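Local structure of phenylalanine ammonia-lyase (Rhodosporidium toruloides, 1Y2M) at residues P81-D86 with F194-I199; L162-G167 with T272-S277. The protein catalyses the non-oxidative deamination of L-phenylalanine and L-tyrosine to trans-cinnamic acid and p-coumaric acid, the committing step of phenylpropanoid metabolism. All coordinates share one frame; numbering follows the deposited sequence. Where two conformers were deposited one is given.

Interaction 1. Residues P81-D86 with F194-I199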
loop_
_atom_site.group_PDB
_atom_site.type_symbol
_atom_site.label_atom_id
_atom_site.label_comp_id
_atom_site.label_asym_id
_atom_site.label_seq_id
_atom_site.Cartn_x
_atom_site.Cartn_y
_atom_site.Cartn_z
ATOM N N PRO B 81 28.809 29.518 -4.092
ATOM C CA PRO B 81 28.212 30.742 -4.628
ATOM C C PRO B 81 27.490 30.457 -5.939
ATOM O O PRO B 81 27.933 29.603 -6.697
ATOM C CB PRO B 81 29.412 31.641 -4.904
ATOM C CG PRO B 81 30.495 31.108 -4.081
ATOM C CD PRO B 81 30.270 29.630 -4.003
ATOM N N VAL B 82 26.432 31.199 -6.228
ATOM C CA VAL B 82 25.612 30.969 -7.411
ATOM C C VAL B 82 25.362 32.323 -8.063
ATOM O O VAL B 82 25.082 33.314 -7.367
ATOM C CB VAL B 82 24.272 30.278 -7.041
ATOM C CG1 VAL B 82 23.352 30.142 -8.237
ATOM C CG2 VAL B 82 24.520 28.954 -6.392
ATOM N N ARG B 83 25.497 32.389 -9.382
ATOM C CA ARG B 83 25.091 33.577 -10.125
ATOM C C ARG B 83 24.553 33.225 -11.521
ATOM O O ARG B 83 24.896 32.205 -12.105
ATOM C CB ARG B 83 26.288 34.556 -10.262
ATOM C CG ARG B 83 26.688 35.277 -8.962
ATOM C CD ARG B 83 28.044 35.997 -9.087
ATOM N NE ARG B 83 28.087 37.335 -8.484
ATOM C CZ ARG B 83 27.498 38.421 -9.002
ATOM N NH1 ARG B 83 26.770 38.338 -10.116
ATOM N NH2 ARG B 83 27.614 39.601 -8.390
ATOM N N VAL B 84 23.710 34.087 -12.052
ATOM C CA VAL B 84 23.389 34.024 -13.468
ATOM C C VAL B 84 24.663 34.272 -14.249
ATOM O O VAL B 84 25.382 35.214 -13.999
ATOM C CB VAL B 84 22.331 35.062 -13.866
ATOM C CG1 VAL B 84 22.105 35.036 -15.359
ATOM C CG2 VAL B 84 21.039 34.808 -13.123
ATOM N N LYS B 85 24.912 33.441 -15.253
ATOM C CA LYS B 85 26.108 33.581 -16.054
ATOM C C LYS B 85 26.295 35.024 -16.519
ATOM O O LYS B 85 25.362 35.665 -16.996
ATOM C CB LYS B 85 26.065 32.643 -17.257
ATOM C CG LYS B 85 27.326 32.725 -18.075
ATOM C CD LYS B 85 27.543 31.522 -18.939
ATOM C CE LYS B 85 28.779 31.689 -19.828
ATOM N NZ LYS B 85 28.348 31.711 -21.240
ATOM N N ASP B 86 27.534 35.503 -16.374
ATOM C CA ASP B 86 27.934 36.848 -16.754
ATOM C C ASP B 86 28.134 36.805 -18.259
ATOM O O ASP B 86 29.246 36.574 -18.748
ATOM C CB ASP B 86 29.226 37.187 -15.988
ATOM C CG ASP B 86 29.655 38.634 -16.136
ATOM O OD1 ASP B 86 30.620 39.039 -15.445
ATOM O OD2 ASP B 86 29.050 39.362 -16.938
ATOM N N PHE B 194 20.046 36.100 -2.137
ATOM C CA PHE B 194 19.642 35.288 -0.989
ATOM C C PHE B 194 20.555 34.098 -0.822
ATOM O O PHE B 194 21.039 33.803 0.283
ATOM C CB PHE B 194 18.200 34.816 -1.094
ATOM C CG PHE B 194 17.196 35.786 -0.537
ATOM C CD1 PHE B 194 17.390 37.148 -0.600
ATOM C CD2 PHE B 194 16.044 35.310 0.029
ATOM C CE1 PHE B 194 16.419 38.002 -0.071
ATOM C CE2 PHE B 194 15.098 36.136 0.536
ATOM C CZ PHE B 194 15.282 37.477 0.497
ATOM N N LEU B 195 20.810 33.373 -1.909
ATOM C CA LEU B 195 21.718 32.240 -1.813
ATOM C C LEU B 195 23.099 32.647 -1.278
ATOM O O LEU B 195 23.643 31.994 -0.409
ATOM C CB LEU B 195 21.880 31.523 -3.185
ATOM C CG LEU B 195 20.635 30.693 -3.609
ATOM C CD1 LEU B 195 20.646 30.434 -5.107
ATOM C CD2 LEU B 195 20.563 29.389 -2.853
ATOM N N ASN B 196 23.658 33.694 -1.844
ATOM C CA ASN B 196 25.061 34.021 -1.615
ATOM C C ASN B 196 25.272 34.669 -0.272
ATOM O O ASN B 196 26.381 34.678 0.220
ATOM C CB ASN B 196 25.613 34.860 -2.749
ATOM C CG ASN B 196 25.595 34.110 -4.069
ATOM O OD1 ASN B 196 25.646 32.884 -4.082
ATOM N ND2 ASN B 196 25.535 34.841 -5.177
ATOM N N HIS B 197 24.202 35.209 0.294
ATOM C CA HIS B 197 24.233 35.775 1.653
ATOM C C HIS B 197 23.608 34.826 2.695
ATOM O O HIS B 197 23.498 35.191 3.859
ATOM C CB HIS B 197 23.513 37.122 1.682
ATOM C CG HIS B 197 24.218 38.196 0.912
ATOM N ND1 HIS B 197 25.455 38.669 1.279
ATOM C CD2 HIS B 197 23.891 38.845 -0.229
ATOM C CE1 HIS B 197 25.844 39.593 0.412
ATOM N NE2 HIS B 197 24.915 39.715 -0.517
ATOM N N GLY B 198 23.245 33.603 2.309
ATOM C CA GLY B 198 22.742 32.630 3.244
ATOM C C GLY B 198 21.432 33.021 3.892
ATOM O O GLY B 198 21.193 32.719 5.097
ATOM N N ILE B 199 20.571 33.659 3.110
ATOM C CA ILE B 199 19.190 33.992 3.554
ATOM C C ILE B 199 18.281 32.919 2.969
ATOM O O ILE B 199 18.233 32.771 1.758
ATOM C CB ILE B 199 18.761 35.354 3.036
ATOM C CG1 ILE B 199 19.701 36.448 3.547
ATOM C CG2 ILE B 199 17.319 35.604 3.486
ATOM C CD1 ILE B 199 19.476 37.764 2.877
#
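P81 meets the last turn of helix 185-197 where its CA lies 3.4 Å from OD1 of N196, just ahead of the residue on which the contact turns. At V82 the amide of N196 grips both polar atoms of a single backbone residue. V82 N donates to N196 OD1 over 2.8 Å, with an N-H...O angle of 162°, and N196 ND2 returns a bond of 2.7 Å to V82 O. V82 O lies close to the plane of the N196 amide, while ND2 is tilted about 21° from the plane of the V82 carbonyl. Using oxygen and nitrogen together fixes which way round the amide sits and holds it against rotation. N196 can reach because its CG stands anti to its own carbonyl carbon (chi1 -63°). Beside this polar clasp the isopropyl group of V82 meets L195: CB and CG1 of V82 both lie 4.1 Å from L195 CD1, so one methyl of the leucine covers that side of the valine. R83 adds a light touch, its CG 4.0 Å from N196 ND2, the aliphatic stem running across the amide at about a right angle. The C-terminal end of this helix carries a Schellman motif, with G198 at positive phi. Strand 82-84 pairs in parallel with strand 60-62 along its other side, through bonds of R83 to L60 and L62, while helix 162-176 packs against L195 through M169 and T170.

Interaction 2. Residues L162-G167 with T272-S277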
loop_
_atom_site.group_PDB
_atom_site.type_symbol
_atom_site.label_atom_id
_atom_site.label_comp_id
_atom_site.label_asym_id
_atom_site.label_seq_id
_atom_site.Cartn_x
_atom_site.Cartn_y
_atom_site.Cartn_z
ATOM N N LEU B 162 16.291 23.582 5.128
ATOM C CA LEU B 162 16.959 24.750 4.541
ATOM C C LEU B 162 17.623 24.330 3.188
ATOM O O LEU B 162 17.585 25.064 2.191
ATOM C CB LEU B 162 17.975 25.378 5.512
ATOM C CG LEU B 162 17.309 25.858 6.818
ATOM C CD1 LEU B 162 18.451 26.362 7.698
ATOM C CD2 LEU B 162 16.278 26.901 6.551
ATOM N N GLU B 163 18.239 23.149 3.148
ATOM C CA GLU B 163 18.934 22.714 1.926
ATOM C C GLU B 163 17.961 22.580 0.746
ATOM O O GLU B 163 18.315 22.836 -0.412
ATOM C CB GLU B 163 19.721 21.391 2.120
ATOM C CG GLU B 163 18.904 20.196 2.505
ATOM C CD GLU B 163 19.681 18.870 2.589
ATOM O OE1 GLU B 163 20.847 18.915 2.977
ATOM O OE2 GLU B 163 19.157 17.776 2.235
ATOM N N VAL B 164 16.730 22.152 1.026
ATOM C CA VAL B 164 15.777 21.965 -0.030
ATOM C C VAL B 164 15.420 23.311 -0.609
ATOM O O VAL B 164 15.345 23.498 -1.825
ATOM C CB VAL B 164 14.536 21.238 0.505
ATOM C CG1 VAL B 164 13.377 21.312 -0.489
ATOM C CG2 VAL B 164 14.919 19.765 0.778
ATOM N N VAL B 165 15.203 24.261 0.284
ATOM C CA VAL B 165 14.908 25.646 -0.129
ATOM C C VAL B 165 16.017 26.265 -0.968
ATOM O O VAL B 165 15.756 26.857 -2.024
ATOM C CB VAL B 165 14.516 26.561 1.048
ATOM C CG1 VAL B 165 14.225 27.984 0.533
ATOM C CG2 VAL B 165 13.320 25.968 1.790
ATOM N N ARG B 166 17.268 26.075 -0.542
ATOM C CA ARG B 166 18.399 26.569 -1.327
ATOM C C ARG B 166 18.458 25.911 -2.707
ATOM O O ARG B 166 18.659 26.591 -3.715
ATOM C CB ARG B 166 19.716 26.275 -0.608
ATOM C CG ARG B 166 19.961 27.276 0.577
ATOM C CD ARG B 166 21.310 27.105 1.192
ATOM N NE ARG B 166 22.414 27.178 0.229
ATOM C CZ ARG B 166 23.031 28.304 -0.128
ATOM N NH1 ARG B 166 22.644 29.484 0.349
ATOM N NH2 ARG B 166 24.026 28.288 -1.011
ATOM N N GLY B 167 18.287 24.583 -2.757
ATOM C CA GLY B 167 18.289 23.892 -4.038
ATOM C C GLY B 167 17.162 24.406 -4.939
ATOM O O GLY B 167 17.341 24.563 -6.140
ATOM N N THR B 272 8.396 23.523 -10.834
ATOM C CA THR B 272 8.667 22.271 -10.180
ATOM C C THR B 272 9.951 22.343 -9.323
ATOM O O THR B 272 10.457 21.325 -8.867
ATOM C CB THR B 272 8.803 21.121 -11.186
ATOM O OG1 THR B 272 10.035 21.263 -11.918
ATOM C CG2 THR B 272 7.639 21.080 -12.132
ATOM N N ALA B 273 10.460 23.543 -9.072
ATOM C CA ALA B 273 11.779 23.657 -8.439
ATOM C C ALA B 273 11.915 23.053 -7.061
ATOM O O ALA B 273 12.987 22.618 -6.671
ATOM C CB ALA B 273 12.252 25.090 -8.434
ATOM N N VAL B 274 10.847 23.066 -6.256
ATOM C CA VAL B 274 10.976 22.602 -4.887
ATOM C C VAL B 274 11.032 21.075 -4.875
ATOM O O VAL B 274 11.923 20.480 -4.275
ATOM C CB VAL B 274 9.835 23.130 -4.043
ATOM C CG1 VAL B 274 9.943 22.594 -2.617
ATOM C CG2 VAL B 274 9.796 24.686 -4.084
ATOM N N SER B 275 10.103 20.433 -5.569
ATOM C CA SER B 275 10.165 18.970 -5.670
ATOM C C SER B 275 11.420 18.502 -6.393
ATOM O O SER B 275 12.047 17.518 -5.979
ATOM C CB SER B 275 8.918 18.427 -6.356
ATOM O OG SER B 275 8.732 19.095 -7.583
ATOM N N ALA B 276 11.815 19.196 -7.463
ATOM C CA ALA B 276 13.073 18.835 -8.148
ATOM C C ALA B 276 14.283 18.977 -7.191
ATOM O O ALA B 276 15.240 18.174 -7.223
ATOM C CB ALA B 276 13.261 19.670 -9.379
ATOM N N SER B 277 14.286 20.040 -6.401
ATOM C CA SER B 277 15.366 20.212 -5.441
ATOM C C SER B 277 15.422 19.019 -4.480
ATOM O O SER B 277 16.449 18.349 -4.299
ATOM C CB SER B 277 15.153 21.469 -4.634
ATOM O OG SER B 277 16.166 21.507 -3.648
#
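This is a close, buried crossing of two helices, with S277 near the start of the long helix 273-303 set against the first turns of helix 162-176. The short helical segments approach to 8.2 Å between axes at an angle of 122°, nearer antiparallel than parallel. S277 OG stands anti to its backbone N (chi1 175°), which carries the hydroxyl across to the other helix. There it donates to V164 O at 2.8 Å, arriving in the carbonyl plane on a lone pair. S277 OG also lies 3.2 Å from G167 CA: with no side chain at this position, the serine can settle directly on the backbone, and the CA atoms of G167 and S277 come within 4.9 Å. V164 closes one flank, its CG1 4.2 Å from V274 CG1, and M278 and L281 of helix 273-303 continue that apolar cover. On the other helix A168 packs against both V274 and S277. In chemical terms, a hydroxyl buried between helices is satisfied by a main-chain carbonyl, so burying it probably costs little, and the bond ties the pair together where G167 and S277 bring the two segments closest.

Interactions 1 and 2 have centres about 15 Å apart, on the same side of the chain's centre, with all four segments in the aromatic amino acid lyase region. Their segments alternate along the chain, 81-86, 162-167, 194-199, then 272-277, so the two contacts cross in sequence. Helices 162-176 and 185-197 are consecutive, and R166 joins them directly: its NH1 lies 2.8 Å from L195 O, a probable hydrogen bond. Together the contacts tie strand 82-84 to helix 185-197, that helix to 162-176, and 162-176 to the long helix 273-303. This last helix begins shortly after N270, a probable cinnamate-binding residue, whereas interaction 1 lies away from the known and predicted ligand-binding residues.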